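Local coordinates for protein ZYG-9 (Caenorhabditis elegans, PDB 2OF3) that organises microtubules and spindle poles during mitosis and meiosis in one-cell embryos and is required for default nucleus positioning in oocytes, at residues E34-L39 against C92-F97. Sequence-based numbering, arbitrary orientation.
Sequences EHISQL and CTLRFF
Leu94 is the one residue of 92-97 that touches 34-39, and it meets both Ile36 and Leu39, which lie three residues apart on helix 33-44. Earlier in the segment, Cys92 directs its CB away from 34-39; it packs on helix 101-120, and Phe96 on both that helix and helix 127-139, which places these two helices on the far side of helix 85-95.

Leu94 points its CB toward 34-39. CG stands anti to the carbonyl carbon (chi1 -62°), and the next torsion sets CD1 anti to CA (chi2 -176°). CD1 is thereby extended away from the backbone, and it is the branch that meets both Ile36 CG1 and Leu39 CD2. Ile36 CG1 crosses the fork at an angle, 4.1 Å from Leu94 CD1 and equally 4.1 Å from Leu94 CD2, which places this methylene against both branches. Leu39 approaches differently, tip to tip: its CD2 lies 3.9 Å from Leu94 CD1. The same Leu39 side chain also packs on Leu87, Lys90 and Trp91, extending the junction along helix 85-95.

Beyond Leu94, the Arg95 side chain turns back on its neighbour: Leu94 CB lies 3.8 Å above one face of the Arg95 guanidinium, displaced toward its rim. Phe97 N returns a hydrogen bond to Leu94 O at 3.2 Å.

The closest CA atoms, those of Ile36 and Leu94, are 8.4 Å apart, and the two segments together bury 125 Å². With no hydrogen bond or salt bridge between them, this join of two helices in the all-helical TOG domain rests on three aliphatic side chains in van der Waals contact. It is small and short-ranged, with Leu39 and Leu94 buried, and it imposes no directional bond.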
loop_
_atom_site.group_PDB
_atom_site.type_symbol
_atom_site.label_atom_id
_atom_site.label_comp_id
_atom_site.label_asym_id
_atom_site.label_seq_id
_atom_site.Cartn_x
_atom_site.Cartn_y
_atom_site.Cartn_z
ATOM N N GLU A 34 9.951 16.893 11.750
ATOM C CA GLU A 34 11.220 16.183 11.566
ATOM C C GLU A 34 11.298 15.347 10.273
ATOM O O GLU A 34 12.321 15.322 9.574
ATOM C CB GLU A 34 11.480 15.265 12.761
ATOM C CG GLU A 34 12.985 14.872 12.793
ATOM C CD GLU A 34 13.371 13.811 13.829
ATOM O OE1 GLU A 34 12.460 13.193 14.433
ATOM O OE2 GLU A 34 14.609 13.550 13.971
ATOM N N HIS A 35 10.212 14.635 9.975
ATOM C CA HIS A 35 10.131 13.816 8.769
ATOM C C HIS A 35 10.081 14.697 7.501
ATOM O O HIS A 35 10.780 14.420 6.536
ATOM C CB HIS A 35 8.921 12.887 8.830
ATOM C CG HIS A 35 9.039 11.831 9.875
ATOM N ND1 HIS A 35 8.533 11.991 11.150
ATOM C CD2 HIS A 35 9.659 10.628 9.860
ATOM C CE1 HIS A 35 8.818 10.922 11.869
ATOM N NE2 HIS A 35 9.505 10.085 11.115
ATOM N N ILE A 36 9.266 15.753 7.513
ATOM C CA ILE A 36 9.159 16.652 6.371
ATOM C C ILE A 36 10.493 17.329 6.096
ATOM O O ILE A 36 10.891 17.431 4.927
ATOM C CB ILE A 36 8.005 17.710 6.576
ATOM C CG1 ILE A 36 6.641 17.019 6.662
ATOM C CG2 ILE A 36 7.997 18.796 5.437
ATOM C CD1 ILE A 36 5.570 17.937 7.381
ATOM N N SER A 37 11.187 17.792 7.141
ATOM C CA SER A 37 12.505 18.479 6.897
ATOM C C SER A 37 13.507 17.497 6.328
ATOM O O SER A 37 14.324 17.896 5.490
ATOM C CB SER A 37 13.197 19.029 8.169
ATOM O OG SER A 37 12.412 20.013 8.792
ATOM N N GLN A 38 13.495 16.245 6.815
ATOM C CA GLN A 38 14.440 15.237 6.282
ATOM C C GLN A 38 14.140 15.009 4.786
ATOM O O GLN A 38 15.059 14.970 3.955
ATOM C CB GLN A 38 14.324 13.910 7.063
ATOM C CG GLN A 38 15.185 12.784 6.470
ATOM C CD GLN A 38 15.104 11.525 7.294
ATOM O OE1 GLN A 38 14.251 10.591 7.015
ATOM N NE2 GLN A 38 15.926 11.481 8.357
ATOM N N LEU A 39 12.872 14.813 4.453
ATOM C CA LEU A 39 12.501 14.618 3.045
ATOM C C LEU A 39 12.892 15.780 2.167
ATOM O O LEU A 39 13.426 15.595 1.071
ATOM C CB LEU A 39 10.984 14.353 2.901
ATOM C CG LEU A 39 10.412 14.139 1.474
ATOM C CD1 LEU A 39 11.000 12.898 0.916
ATOM C CD2 LEU A 39 8.892 14.013 1.542
ATOM N N CYS A 92 4.226 11.692 -1.632
ATOM C CA CYS A 92 2.851 11.257 -1.832
ATOM C C CYS A 92 2.191 10.822 -0.516
ATOM O O CYS A 92 1.018 11.143 -0.314
ATOM C CB CYS A 92 2.780 10.111 -2.865
ATOM S SG CYS A 92 3.211 10.622 -4.606
ATOM N N THR A 93 2.909 10.150 0.407
ATOM C CA THR A 93 2.278 9.784 1.669
ATOM C C THR A 93 1.845 11.006 2.477
ATOM O O THR A 93 0.867 10.922 3.221
ATOM C CB THR A 93 3.155 8.853 2.597
ATOM O OG1 THR A 93 4.314 9.586 3.015
ATOM C CG2 THR A 93 3.602 7.592 1.876
ATOM N N LEU A 94 2.580 12.125 2.366
ATOM C CA LEU A 94 2.226 13.377 3.050
ATOM C C LEU A 94 0.871 13.884 2.547
ATOM O O LEU A 94 0.029 14.357 3.345
ATOM C CB LEU A 94 3.313 14.430 2.822
ATOM C CG LEU A 94 4.735 14.183 3.334
ATOM C CD1 LEU A 94 5.548 15.411 3.070
ATOM C CD2 LEU A 94 4.724 13.862 4.802
ATOM N N ARG A 95 0.661 13.755 1.240
ATOM C CA ARG A 95 -0.637 14.017 0.610
ATOM C C ARG A 95 -1.743 13.108 1.044
ATOM O O ARG A 95 -2.888 13.503 0.972
ATOM C CB ARG A 95 -0.557 13.992 -0.923
ATOM C CG ARG A 95 0.506 14.906 -1.503
ATOM C CD ARG A 95 0.267 16.365 -1.081
ATOM N NE ARG A 95 1.553 16.866 -0.651
ATOM C CZ ARG A 95 1.834 17.388 0.526
ATOM N NH1 ARG A 95 0.925 17.593 1.424
ATOM N NH2 ARG A 95 3.062 17.755 0.757
ATOM N N PHE A 96 -1.453 11.913 1.529
ATOM C CA PHE A 96 -2.499 11.043 2.083
ATOM C C PHE A 96 -3.149 11.551 3.370
ATOM O O PHE A 96 -4.202 11.051 3.759
ATOM C CB PHE A 96 -1.995 9.582 2.279
ATOM C CG PHE A 96 -1.594 8.895 0.995
ATOM C CD1 PHE A 96 -2.023 9.380 -0.247
ATOM C CD2 PHE A 96 -0.773 7.768 1.014
ATOM C CE1 PHE A 96 -1.636 8.760 -1.468
ATOM C CE2 PHE A 96 -0.377 7.120 -0.183
ATOM C CZ PHE A 96 -0.818 7.631 -1.444
ATOM N N PHE A 97 -2.550 12.535 4.031
ATOM C CA PHE A 97 -3.078 13.036 5.299
ATOM C C PHE A 97 -3.988 14.287 5.138
ATOM O O PHE A 97 -4.762 14.638 6.028
ATOM C CB PHE A 97 -1.916 13.267 6.271
ATOM C CG PHE A 97 -1.395 11.979 6.847
ATOM C CD1 PHE A 97 -1.910 11.480 8.035
ATOM C CD2 PHE A 97 -0.452 11.226 6.159
ATOM C CE1 PHE A 97 -1.490 10.277 8.561
ATOM C CE2 PHE A 97 0.015 10.005 6.694
ATOM C CZ PHE A 97 -0.511 9.529 7.903
#